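Local structure of xylulose kinase (Escherichia coli, 2ITM) at residues G4-T9 / V422-G427; Q43-W48 / R91-W96; L71-Q76 / L151-L156; E163-M168 / A201-S206; S206-A211 / P226-G231. The protein phosphorylates D-xylulose with ATP to give D-xylulose 5-phosphate, and works less efficiently on 1-deoxy-D-xylulose. All coordinates share one frame; numbering follows the deposited sequence.

Interaction 1. Residues G4-T9 / V422-G427; sequences GIDLGT and VGPALG
D6 lays its carboxylate against the ring of P424. OD2 of D6 comes to 3.5 Å from P424 CB, while D6 OD1 lies 3.9 Å from P424 CD. The two side chains cross obliquely. With CG anti to the backbone N (chi1 177°), the acid group of D6 reaches the proline from the end of strand 2-7. Nearer the strand, D6 CB packs on A425 CB at 3.9 Å. One water joins the segments. It accepts from A425 N at 2.7 Å and donates to V422 O at 3.0 Å. Its other bond, to D6 OD1, is weak at 3.4 Å. G4 CA meets A425 O at 3.5 Å in a nearly straight CA-H...O contact. A side chain on G4 would run into that oxygen, so the glycine lets the helix start come close. The contact joins the two halves of an FGGY kinase, next to the probable proton acceptor D233, and D6 is itself inferred to be important for activity. No direct hydrogen bond crosses between the segments. The D6 carboxylate is therefore seated here by van der Waals contact with the proline and by one weak water bond.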
# COMPACT_ATOMS: atom_id res chain seq x y z
N GLY A 4 -41.55 18.58 1.87
CA GLY A 4 -40.74 17.58 2.52
C GLY A 4 -39.53 18.17 3.22
O GLY A 4 -38.82 18.98 2.66
N ILE A 5 -39.34 17.75 4.47
CA ILE A 5 -38.15 18.07 5.25
C ILE A 5 -37.29 16.84 5.47
O ILE A 5 -37.78 15.79 5.85
CB ILE A 5 -38.54 18.64 6.60
CG1 ILE A 5 -39.50 19.81 6.45
CG2 ILE A 5 -37.32 19.06 7.37
CD1 ILE A 5 -40.21 20.16 7.71
N ASP A 6 -35.99 16.99 5.25
CA ASP A 6 -35.02 15.96 5.59
C ASP A 6 -33.99 16.46 6.58
O ASP A 6 -33.13 17.27 6.26
CB ASP A 6 -34.34 15.41 4.34
CG ASP A 6 -33.27 14.39 4.65
OD1 ASP A 6 -32.22 14.45 4.02
OD2 ASP A 6 -33.39 13.49 5.50
N LEU A 7 -34.10 15.97 7.81
CA LEU A 7 -33.12 16.20 8.84
C LEU A 7 -31.97 15.23 8.69
O LEU A 7 -32.02 14.11 9.17
CB LEU A 7 -33.78 16.03 10.21
CG LEU A 7 -33.36 16.93 11.36
CD1 LEU A 7 -33.69 16.30 12.67
CD2 LEU A 7 -31.91 17.26 11.29
N GLY A 8 -30.94 15.68 8.00
CA GLY A 8 -29.73 14.90 7.86
C GLY A 8 -28.79 15.07 9.02
O GLY A 8 -29.14 15.65 10.03
N THR A 9 -27.59 14.54 8.87
CA THR A 9 -26.56 14.73 9.86
C THR A 9 -25.80 16.03 9.63
O THR A 9 -25.47 16.73 10.56
CB THR A 9 -25.60 13.54 9.88
OG1 THR A 9 -26.34 12.32 9.79
CG2 THR A 9 -24.97 13.42 11.23
N VAL A 422 -32.51 14.28 -5.20
CA VAL A 422 -33.28 15.06 -4.25
C VAL A 422 -33.17 14.53 -2.82
O VAL A 422 -32.99 15.29 -1.89
CB VAL A 422 -34.74 15.19 -4.68
CG1 VAL A 422 -35.49 16.03 -3.69
CG2 VAL A 422 -34.81 15.79 -6.04
N GLY A 423 -33.27 13.22 -2.67
CA GLY A 423 -33.04 12.60 -1.39
C GLY A 423 -34.31 12.31 -0.61
O GLY A 423 -35.40 12.40 -1.14
N PRO A 424 -34.13 11.96 0.65
CA PRO A 424 -35.24 11.63 1.53
C PRO A 424 -36.34 12.67 1.61
O PRO A 424 -37.47 12.31 1.85
CB PRO A 424 -34.56 11.46 2.87
CG PRO A 424 -33.23 10.97 2.54
CD PRO A 424 -32.85 11.69 1.31
N ALA A 425 -36.01 13.94 1.40
CA ALA A 425 -37.01 15.00 1.36
C ALA A 425 -38.11 14.73 0.34
O ALA A 425 -39.27 14.99 0.60
CB ALA A 425 -36.36 16.34 1.12
N LEU A 426 -37.72 14.20 -0.82
CA LEU A 426 -38.66 13.76 -1.83
C LEU A 426 -39.68 12.75 -1.31
O LEU A 426 -40.86 12.94 -1.43
CB LEU A 426 -37.93 13.22 -3.05
CG LEU A 426 -38.82 12.84 -4.23
CD1 LEU A 426 -39.68 13.99 -4.57
CD2 LEU A 426 -38.01 12.38 -5.41
N GLY A 427 -39.19 11.67 -0.71
CA GLY A 427 -40.05 10.67 -0.12
C GLY A 427 -40.94 11.23 0.98
O GLY A 427 -42.12 10.91 1.06
O HOH W 1 -33.55 15.06 1.00

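Interaction 2. Residues Q43-W48 / R91-W96. With XUL (D-xylulose), chain C.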
# COMPACT_ATOMS: atom_id res chain seq x y z
N GLN A 43 -25.30 15.93 18.61
CA GLN A 43 -25.83 17.21 18.20
C GLN A 43 -26.82 17.76 19.21
O GLN A 43 -27.46 17.02 19.94
CB GLN A 43 -26.47 17.12 16.82
CG GLN A 43 -25.48 17.07 15.68
CD GLN A 43 -26.11 16.70 14.36
OE1 GLN A 43 -25.57 17.01 13.32
NE2 GLN A 43 -27.23 16.02 14.41
N ASP A 44 -26.93 19.07 19.25
CA ASP A 44 -27.91 19.75 20.10
C ASP A 44 -29.24 19.89 19.36
O ASP A 44 -29.32 20.53 18.32
CB ASP A 44 -27.35 21.11 20.54
CG ASP A 44 -28.41 22.05 21.06
OD1 ASP A 44 -28.13 23.26 21.13
OD2 ASP A 44 -29.54 21.70 21.43
N PRO A 45 -30.27 19.27 19.90
CA PRO A 45 -31.53 19.16 19.18
C PRO A 45 -32.09 20.53 18.87
O PRO A 45 -32.82 20.70 17.91
CB PRO A 45 -32.43 18.40 20.17
CG PRO A 45 -31.53 17.66 21.02
CD PRO A 45 -30.29 18.50 21.15
N GLU A 46 -31.69 21.53 19.64
CA GLU A 46 -32.04 22.89 19.33
C GLU A 46 -31.47 23.38 18.00
O GLU A 46 -32.11 24.12 17.28
CB GLU A 46 -31.68 23.84 20.47
CG GLU A 46 -32.11 25.27 20.25
CD GLU A 46 -33.61 25.45 20.28
OE1 GLU A 46 -34.28 24.75 21.05
OE2 GLU A 46 -34.11 26.30 19.54
N GLN A 47 -30.26 22.94 17.67
CA GLN A 47 -29.69 23.23 16.37
C GLN A 47 -30.48 22.63 15.21
O GLN A 47 -30.50 23.20 14.14
CB GLN A 47 -28.22 22.80 16.31
CG GLN A 47 -27.47 23.35 15.08
CD GLN A 47 -26.17 22.57 14.74
OE1 GLN A 47 -25.93 21.49 15.27
NE2 GLN A 47 -25.35 23.14 13.86
N TRP A 48 -31.13 21.49 15.43
CA TRP A 48 -32.04 20.93 14.43
C TRP A 48 -33.17 21.89 14.15
O TRP A 48 -33.53 22.12 13.01
CB TRP A 48 -32.62 19.59 14.89
CG TRP A 48 -31.62 18.51 15.12
CD1 TRP A 48 -30.39 18.41 14.57
CD2 TRP A 48 -31.80 17.36 15.96
NE1 TRP A 48 -29.75 17.26 15.01
CE2 TRP A 48 -30.62 16.59 15.87
CE3 TRP A 48 -32.83 16.89 16.77
CZ2 TRP A 48 -30.43 15.41 16.57
CZ3 TRP A 48 -32.65 15.73 17.46
CH2 TRP A 48 -31.47 15.00 17.37
N ARG A 91 -29.93 15.78 27.62
CA ARG A 91 -28.56 15.79 27.15
C ARG A 91 -28.51 15.92 25.65
O ARG A 91 -29.52 15.86 25.00
CB ARG A 91 -27.84 14.51 27.59
CG ARG A 91 -28.17 13.29 26.76
CD ARG A 91 -27.63 11.99 27.32
NE ARG A 91 -26.17 11.99 27.56
CZ ARG A 91 -25.26 12.45 26.72
NH1 ARG A 91 -25.61 12.94 25.56
NH2 ARG A 91 -23.98 12.41 27.05
N PRO A 92 -27.33 16.12 25.10
CA PRO A 92 -27.20 16.19 23.65
C PRO A 92 -27.57 14.86 22.99
O PRO A 92 -27.40 13.81 23.58
CB PRO A 92 -25.70 16.51 23.43
CG PRO A 92 -25.29 17.18 24.66
CD PRO A 92 -26.07 16.51 25.74
N ALA A 93 -28.11 14.94 21.78
CA ALA A 93 -28.49 13.75 21.04
C ALA A 93 -27.29 12.88 20.69
O ALA A 93 -26.30 13.35 20.17
CB ALA A 93 -29.28 14.11 19.81
N ILE A 94 -27.39 11.60 21.01
CA ILE A 94 -26.38 10.63 20.66
C ILE A 94 -26.68 9.98 19.31
O ILE A 94 -27.62 9.21 19.20
CB ILE A 94 -26.31 9.55 21.74
CG1 ILE A 94 -26.04 10.17 23.10
CG2 ILE A 94 -25.28 8.50 21.38
CD1 ILE A 94 -26.17 9.20 24.18
N LEU A 95 -25.88 10.29 18.30
CA LEU A 95 -26.23 9.99 16.93
C LEU A 95 -25.97 8.56 16.46
O LEU A 95 -25.36 7.76 17.16
CB LEU A 95 -25.58 10.98 15.98
CG LEU A 95 -25.66 12.46 16.33
CD1 LEU A 95 -25.07 13.25 15.19
CD2 LEU A 95 -27.09 12.84 16.61
N TRP A 96 -26.42 8.26 15.25
CA TRP A 96 -26.25 6.95 14.64
C TRP A 96 -24.79 6.57 14.49
O TRP A 96 -24.45 5.41 14.60
CB TRP A 96 -26.93 6.93 13.26
CG TRP A 96 -26.30 7.87 12.33
CD1 TRP A 96 -26.55 9.18 12.23
CD2 TRP A 96 -25.27 7.59 11.39
NE1 TRP A 96 -25.76 9.75 11.27
CE2 TRP A 96 -24.96 8.79 10.74
CE3 TRP A 96 -24.57 6.44 11.03
CZ2 TRP A 96 -23.99 8.87 9.75
CZ3 TRP A 96 -23.62 6.52 10.06
CH2 TRP A 96 -23.34 7.72 9.42
C1 XUL C . -28.34 2.72 9.48
C2 XUL C . -28.22 3.65 8.29
C3 XUL C . -28.98 4.93 8.31
C4 XUL C . -27.94 6.02 8.38
C5 XUL C . -28.50 7.35 8.82
O1 XUL C . -29.47 1.90 9.37
O2 XUL C . -27.04 3.62 7.51
O3 XUL C . -29.67 4.94 9.53
O4 XUL C . -27.01 5.56 9.32
O5 XUL C . -29.86 7.20 9.10
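Q43 and A93 pair through their backbones as an antiparallel hydrogen-bonded pair. Q43 N donates to A93 O at 3.2 Å, in the carbonyl plane and on a lone pair. A93 N donates back to Q43 O at 2.9 Å, but with a bent N-H...O angle of 139°.

Apolar contacts fill in beside this pair. The six-membered end of the W48 ring reaches A93, with CH2 of W48 3.4 Å from A93 CB. L95 CD2 sits at the ring edge, 4.2 Å from W48 CZ2. The side chains of Q43 and L95 cross at about a right angle, with Q43 CG 3.9 Å from L95 CD1. CA of P45 lies over the rim of one face of W48, and the proline ring also touches A93.

A capping bond starts the helix: D44 OD2 takes E46 N at 2.8 Å, from above the carboxylate plane.

The sugar is met by W96. Its chi1 of 64° places the ring between its own backbone N and carbonyl carbon, and xylulose O4 lies over one face, 3.1 Å from W96 CE3. T9 bonds the ring nitrogen. With an alanine in its place, O4 of the sugar is likely to lose its flat wall and T9 its ring N-H partner.

Short backbone pairing and apolar packing thus hold the chain just before a tryptophan that lines the xylulose pocket.

Interaction 3. Residues L71-Q76 / L151-L156; sequences LGIAGQ and LPKDYL
K153 runs its aliphatic chain along the strand of I73, A74 and G75. K153 CD lies 3.7 Å from A74 CA and 3.8 Å from I73 CG1, the two side chains crossing at a slant. K153 CB rests 3.8 Å from G75 CA. Any CB on G75 would collide there, so the glycine makes room for the lysine. At the strand end, P152 and Q76 cross at about a right angle, and P152 CG comes to 3.5 Å from Q76 O. A water donates to that same Q76 O at 2.8 Å and accepts from K153 N at 3.2 Å.

The next shell fixes the lysine's end. A bend at chi4 (-56°) turns NZ of K153 to its neighbour D154, whose OD1 it meets at 2.9 Å on the syn side. D167 and D170 also form salt bridges with NZ. Three carboxylates around one ammonium are likely to keep it charged. R157 in turn pairs with D154 OD1.

The N-to-C directions of segments 71-75 and 152-156 differ by 147°. This is a helix packed roughly antiparallel on a central strand of the actin-like ATPase fold, the strand leading straight into Q76 of the xylulose pocket.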
# COMPACT_ATOMS: atom_id res chain seq x y z
N LEU A 71 -47.51 18.27 4.96
CA LEU A 71 -46.08 18.28 5.22
C LEU A 71 -45.54 16.97 5.77
O LEU A 71 -46.12 16.37 6.65
CB LEU A 71 -45.72 19.43 6.14
CG LEU A 71 -44.25 19.57 6.52
CD1 LEU A 71 -43.88 21.00 6.85
CD2 LEU A 71 -43.94 18.66 7.67
N GLY A 72 -44.40 16.55 5.22
CA GLY A 72 -43.71 15.35 5.65
C GLY A 72 -42.30 15.59 6.14
O GLY A 72 -41.65 16.53 5.74
N ILE A 73 -41.84 14.71 7.01
CA ILE A 73 -40.47 14.72 7.50
C ILE A 73 -39.76 13.38 7.32
O ILE A 73 -40.37 12.32 7.40
CB ILE A 73 -40.39 15.18 8.97
CG1 ILE A 73 -40.91 14.09 9.90
CG2 ILE A 73 -41.15 16.43 9.19
CD1 ILE A 73 -41.72 14.63 11.02
N ALA A 74 -38.46 13.46 7.08
CA ALA A 74 -37.57 12.33 7.21
C ALA A 74 -36.30 12.74 7.96
O ALA A 74 -36.05 13.92 8.14
CB ALA A 74 -37.19 11.79 5.85
N GLY A 75 -35.52 11.76 8.38
CA GLY A 75 -34.46 12.00 9.34
C GLY A 75 -33.39 10.93 9.43
O GLY A 75 -33.64 9.75 9.24
N GLN A 76 -32.19 11.39 9.72
CA GLN A 76 -31.15 10.54 10.26
C GLN A 76 -31.69 9.60 11.33
O GLN A 76 -32.34 10.02 12.27
CB GLN A 76 -29.98 11.38 10.79
CG GLN A 76 -30.32 12.29 11.94
CD GLN A 76 -29.11 12.83 12.68
OE1 GLN A 76 -28.40 12.09 13.32
NE2 GLN A 76 -28.91 14.13 12.60
N LEU A 151 -36.54 9.86 18.39
CA LEU A 151 -35.65 9.96 17.26
C LEU A 151 -35.59 11.40 16.76
O LEU A 151 -36.40 12.22 17.10
CB LEU A 151 -36.09 8.99 16.17
CG LEU A 151 -36.02 7.51 16.53
CD1 LEU A 151 -36.90 6.68 15.65
CD2 LEU A 151 -34.59 7.03 16.44
N PRO A 152 -34.59 11.70 15.95
CA PRO A 152 -34.27 13.10 15.66
C PRO A 152 -35.38 13.82 14.89
O PRO A 152 -35.76 14.91 15.27
CB PRO A 152 -32.98 12.98 14.84
CG PRO A 152 -32.35 11.74 15.36
CD PRO A 152 -33.47 10.80 15.60
N LYS A 153 -35.91 13.20 13.84
CA LYS A 153 -36.97 13.82 13.07
C LYS A 153 -38.25 13.96 13.89
O LYS A 153 -39.05 14.86 13.67
CB LYS A 153 -37.23 13.03 11.80
CG LYS A 153 -38.31 12.00 11.94
CD LYS A 153 -38.53 11.25 10.67
CE LYS A 153 -39.76 10.39 10.76
NZ LYS A 153 -39.75 9.44 11.88
N ASP A 154 -38.43 13.05 14.83
CA ASP A 154 -39.57 13.03 15.70
C ASP A 154 -39.51 14.12 16.77
O ASP A 154 -40.53 14.63 17.18
CB ASP A 154 -39.77 11.65 16.31
CG ASP A 154 -39.98 10.58 15.27
OD1 ASP A 154 -40.54 10.88 14.21
OD2 ASP A 154 -39.61 9.42 15.41
N TYR A 155 -38.31 14.49 17.18
CA TYR A 155 -38.17 15.66 18.03
C TYR A 155 -38.61 16.89 17.27
O TYR A 155 -39.31 17.73 17.79
CB TYR A 155 -36.74 15.85 18.54
CG TYR A 155 -36.53 17.19 19.20
CD1 TYR A 155 -36.93 17.40 20.50
CD2 TYR A 155 -35.96 18.24 18.52
CE1 TYR A 155 -36.75 18.62 21.10
CE2 TYR A 155 -35.78 19.46 19.11
CZ TYR A 155 -36.18 19.65 20.40
OH TYR A 155 -36.00 20.87 20.98
N LEU A 156 -38.19 16.95 16.02
CA LEU A 156 -38.66 17.94 15.08
C LEU A 156 -40.18 18.03 14.98
O LEU A 156 -40.74 19.11 15.05
CB LEU A 156 -38.04 17.70 13.71
CG LEU A 156 -37.76 18.91 12.86
CD1 LEU A 156 -37.20 20.05 13.67
CD2 LEU A 156 -36.81 18.54 11.75
O HOH W 2 -35.12 10.32 12.62

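Interaction 4. Residues E163-M168 / A201-S206; sequences EFASDM and ALYEGS
Y203 presents its ring edge to two carbonyl oxygens of the paired strands, S166 O and A201 O, both near the ring plane. A165 CB approaches obliquely, 3.9 Å from Y203 CE1. Chi1 of Y203 (-66°) puts the ring beside its own backbone N, where it meets A165 of the other strand. The ring of F164 makes a cation-pi contact with K148.

The backbones form a short parallel pair. S166 N bonds A201 O at 2.9 Å, nearly straight, and Y203 N bonds S166 O at 2.9 Å. A201 N reaches F164 O at 3.2 Å from above the carbonyl plane. The last bond, M168 N to Y203 O, is weak at 3.1 Å.

M168 folds over the far end. Its CE touches L202 CB at 3.9 Å, the two side chains at about a right angle. M168 CG lies 3.7 Å from E204 OE1, whose charge is met by R182. D167 sits at the N-cap of the helix that follows. Its OD1 takes a weak bond from D170 N and also bonds the S169 hydroxyl.

The hold between the segments is thus mainly backbone bonding with apolar cover. The carboxylates of D167 and E204 find their polar partners outside the two segments.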
# COMPACT_ATOMS: atom_id res chain seq x y z
N GLU A 163 -46.94 17.08 19.23
CA GLU A 163 -47.29 15.68 19.40
C GLU A 163 -46.05 14.81 19.55
O GLU A 163 -44.98 15.17 19.07
CB GLU A 163 -48.12 15.16 18.22
CG GLU A 163 -49.18 16.11 17.69
CD GLU A 163 -50.34 16.24 18.63
OE1 GLU A 163 -50.40 15.47 19.59
OE2 GLU A 163 -51.18 17.10 18.44
N PHE A 164 -46.20 13.68 20.24
CA PHE A 164 -45.17 12.66 20.33
C PHE A 164 -45.51 11.49 19.42
O PHE A 164 -46.36 10.68 19.73
CB PHE A 164 -45.04 12.12 21.77
CG PHE A 164 -44.72 13.16 22.80
CD1 PHE A 164 -45.72 13.90 23.41
CD2 PHE A 164 -43.42 13.41 23.18
CE1 PHE A 164 -45.42 14.84 24.35
CE2 PHE A 164 -43.12 14.35 24.12
CZ PHE A 164 -44.12 15.07 24.70
N ALA A 165 -44.83 11.40 18.28
CA ALA A 165 -45.12 10.37 17.31
C ALA A 165 -43.93 9.96 16.45
O ALA A 165 -43.07 10.76 16.16
CB ALA A 165 -46.27 10.77 16.45
N SER A 166 -43.91 8.70 16.05
CA SER A 166 -42.99 8.22 15.05
C SER A 166 -43.64 7.30 14.00
O SER A 166 -44.80 6.99 14.10
CB SER A 166 -41.80 7.51 15.71
OG SER A 166 -40.73 7.35 14.83
N ASP A 167 -42.83 6.88 13.06
CA ASP A 167 -43.23 5.91 12.07
C ASP A 167 -42.51 4.58 12.23
O ASP A 167 -41.52 4.50 12.89
CB ASP A 167 -43.03 6.46 10.66
CG ASP A 167 -41.61 6.35 10.20
OD1 ASP A 167 -41.32 5.46 9.42
OD2 ASP A 167 -40.72 7.12 10.57
N MET A 168 -43.04 3.55 11.60
CA MET A 168 -42.52 2.19 11.73
C MET A 168 -41.06 2.00 11.24
O MET A 168 -40.33 1.19 11.75
CB MET A 168 -43.45 1.20 11.05
CG MET A 168 -44.87 1.19 11.60
SD MET A 168 -44.99 0.67 13.31
CE MET A 168 -46.73 0.76 13.54
N ALA A 201 -46.12 7.53 20.21
CA ALA A 201 -47.09 6.78 19.43
C ALA A 201 -46.58 6.39 18.04
O ALA A 201 -45.88 7.14 17.41
CB ALA A 201 -48.38 7.55 19.34
N LEU A 202 -46.93 5.19 17.61
CA LEU A 202 -46.47 4.66 16.34
C LEU A 202 -47.50 4.82 15.25
O LEU A 202 -48.67 4.58 15.48
CB LEU A 202 -46.08 3.20 16.48
CG LEU A 202 -44.90 2.87 17.39
CD1 LEU A 202 -44.90 1.42 17.78
CD2 LEU A 202 -43.59 3.27 16.75
N TYR A 203 -47.04 5.22 14.09
CA TYR A 203 -47.89 5.30 12.92
C TYR A 203 -47.20 4.64 11.73
O TYR A 203 -46.02 4.36 11.78
CB TYR A 203 -48.20 6.75 12.59
CG TYR A 203 -49.04 7.49 13.60
CD1 TYR A 203 -48.55 7.80 14.85
CD2 TYR A 203 -50.33 7.88 13.30
CE1 TYR A 203 -49.31 8.48 15.77
CE2 TYR A 203 -51.10 8.56 14.21
CZ TYR A 203 -50.59 8.86 15.44
OH TYR A 203 -51.37 9.53 16.35
N GLU A 204 -47.95 4.42 10.66
CA GLU A 204 -47.35 4.19 9.36
C GLU A 204 -46.93 5.50 8.70
O GLU A 204 -47.48 6.54 9.00
CB GLU A 204 -48.29 3.41 8.46
CG GLU A 204 -48.78 2.10 9.05
CD GLU A 204 -47.72 1.02 9.09
OE1 GLU A 204 -46.70 1.16 8.42
OE2 GLU A 204 -47.92 0.03 9.80
N GLY A 205 -45.94 5.44 7.83
CA GLY A 205 -45.34 6.63 7.25
C GLY A 205 -46.33 7.60 6.65
O GLY A 205 -46.13 8.80 6.72
N SER A 206 -47.40 7.07 6.08
CA SER A 206 -48.31 7.83 5.24
C SER A 206 -49.52 8.35 6.01
O SER A 206 -50.39 8.98 5.44
CB SER A 206 -48.78 6.97 4.07
OG SER A 206 -49.08 5.66 4.49

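Interaction 5. Residues S206-A211 / P226-G231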
# COMPACT_ATOMS: atom_id res chain seq x y z
N SER A 206 -47.40 7.07 6.08
CA SER A 206 -48.31 7.83 5.24
C SER A 206 -49.52 8.35 6.01
O SER A 206 -50.39 8.98 5.44
CB SER A 206 -48.78 6.97 4.07
OG SER A 206 -49.08 5.66 4.49
N GLU A 207 -49.53 8.10 7.31
CA GLU A 207 -50.60 8.52 8.20
C GLU A 207 -50.31 9.88 8.86
O GLU A 207 -49.17 10.23 9.09
CB GLU A 207 -50.85 7.46 9.26
CG GLU A 207 -51.41 6.16 8.72
CD GLU A 207 -51.50 5.06 9.76
OE1 GLU A 207 -52.08 4.01 9.46
OE2 GLU A 207 -50.98 5.23 10.88
N ILE A 208 -51.37 10.61 9.16
CA ILE A 208 -51.27 11.91 9.81
C ILE A 208 -51.13 11.81 11.33
O ILE A 208 -51.86 11.09 11.99
CB ILE A 208 -52.47 12.79 9.42
CG1 ILE A 208 -52.53 12.95 7.90
CG2 ILE A 208 -52.44 14.12 10.09
CD1 ILE A 208 -53.49 13.98 7.45
N THR A 209 -50.16 12.53 11.88
CA THR A 209 -49.88 12.48 13.30
C THR A 209 -50.38 13.72 14.03
O THR A 209 -50.37 13.78 15.24
CB THR A 209 -48.39 12.31 13.54
OG1 THR A 209 -47.69 13.41 12.97
CG2 THR A 209 -47.87 11.11 12.81
N GLY A 210 -50.81 14.71 13.26
CA GLY A 210 -51.16 15.99 13.80
C GLY A 210 -51.08 17.07 12.76
O GLY A 210 -51.16 16.81 11.57
N ALA A 211 -50.90 18.30 13.23
CA ALA A 211 -50.80 19.46 12.37
C ALA A 211 -49.81 20.45 12.93
O ALA A 211 -49.49 20.41 14.11
CB ALA A 211 -52.14 20.09 12.21
N PRO A 226 -51.63 19.54 7.89
CA PRO A 226 -51.46 18.20 8.46
C PRO A 226 -50.06 17.64 8.25
O PRO A 226 -49.46 17.86 7.21
CB PRO A 226 -52.48 17.36 7.70
CG PRO A 226 -53.15 18.27 6.77
CD PRO A 226 -52.33 19.48 6.60
N VAL A 227 -49.55 16.94 9.25
CA VAL A 227 -48.21 16.40 9.20
C VAL A 227 -48.22 14.88 9.24
O VAL A 227 -48.85 14.30 10.10
CB VAL A 227 -47.37 16.89 10.37
CG1 VAL A 227 -46.00 16.25 10.36
CG2 VAL A 227 -47.29 18.39 10.40
N VAL A 228 -47.52 14.25 8.31
CA VAL A 228 -47.42 12.80 8.31
C VAL A 228 -46.24 12.29 9.13
O VAL A 228 -45.34 13.02 9.46
CB VAL A 228 -47.43 12.20 6.90
CG1 VAL A 228 -48.65 12.64 6.11
CG2 VAL A 228 -46.16 12.54 6.17
N ALA A 229 -46.28 11.00 9.45
CA ALA A 229 -45.24 10.37 10.25
C ALA A 229 -43.86 10.39 9.59
O ALA A 229 -42.86 10.50 10.26
CB ALA A 229 -45.64 8.96 10.60
N GLY A 230 -43.83 10.26 8.27
CA GLY A 230 -42.58 10.23 7.54
C GLY A 230 -41.89 8.89 7.56
O GLY A 230 -42.52 7.85 7.65
N GLY A 231 -40.57 8.93 7.46
CA GLY A 231 -39.71 7.74 7.48
C GLY A 231 -38.31 8.09 7.94
O GLY A 231 -37.89 9.24 7.87
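V227 bonds the opposite strand through its backbone N and O. T209 N donates to V227 O at 2.8 Å in a nearly straight bond. V227 N bonds G210 O, also at 2.8 Å, but from 36° above the carbonyl plane. On the side chain, V227 CG2 packs 4.1 Å from A211 C.

P226 lies beside I208, both side chains pointing the same way, with I208 CD1 3.5 Å from P226 CB. V228 CA makes a CA-H...O contact with E207 O at 3.2 Å, and CG1 of V228 packs on CG1 of I208 at 4.3 Å. The E207 oxygen also takes A229 N at 3.0 Å, almost end-on.

T209 packs on A229. Its chi1 of 60° tucks OG1 between the backbone N and the carbonyl carbon, near V227 O, and sends CG2 over A229, 3.8 Å from A229 CB. R157 makes a weak bond to the same hydroxyl. A glycine in its place would probably leave A229 without its methyl cover and R157 without that weak partner.

Two residues, T209 and G210, stand opposite V227 alone between the pairs I208-V228 and A211-P226. This is a beta bulge. G210 takes backbone angles where a side chain would crowd the carbonyl oxygen of T209. The bulged strand 208-211 is the antiparallel edge of the mixed central sheet of the N-terminal actin-like domain, beside strand 226-232.

Overall arrangement
From the N terminus, strand 2-7 opens interaction 1. Its partner at 422-427 comes over 400 residues later, so this loop encloses all the others and ties the two kinase domains. Interactions 2 and 3 cross: 71-76 falls between 43-48 and 91-96, and 151-156 comes after both. They meet where W48 packs on P152. Interactions 4 and 5 follow in series and share S206. Interaction 3 joins interaction 4 where D154 meets the S166 hydroxyl. Strands 2-7, 70-75, 226-232 and 208-211 are successive neighbours in one sheet, so interactions 1, 3 and 5 all reach it. Interaction 2 lies at its sugar-binding end.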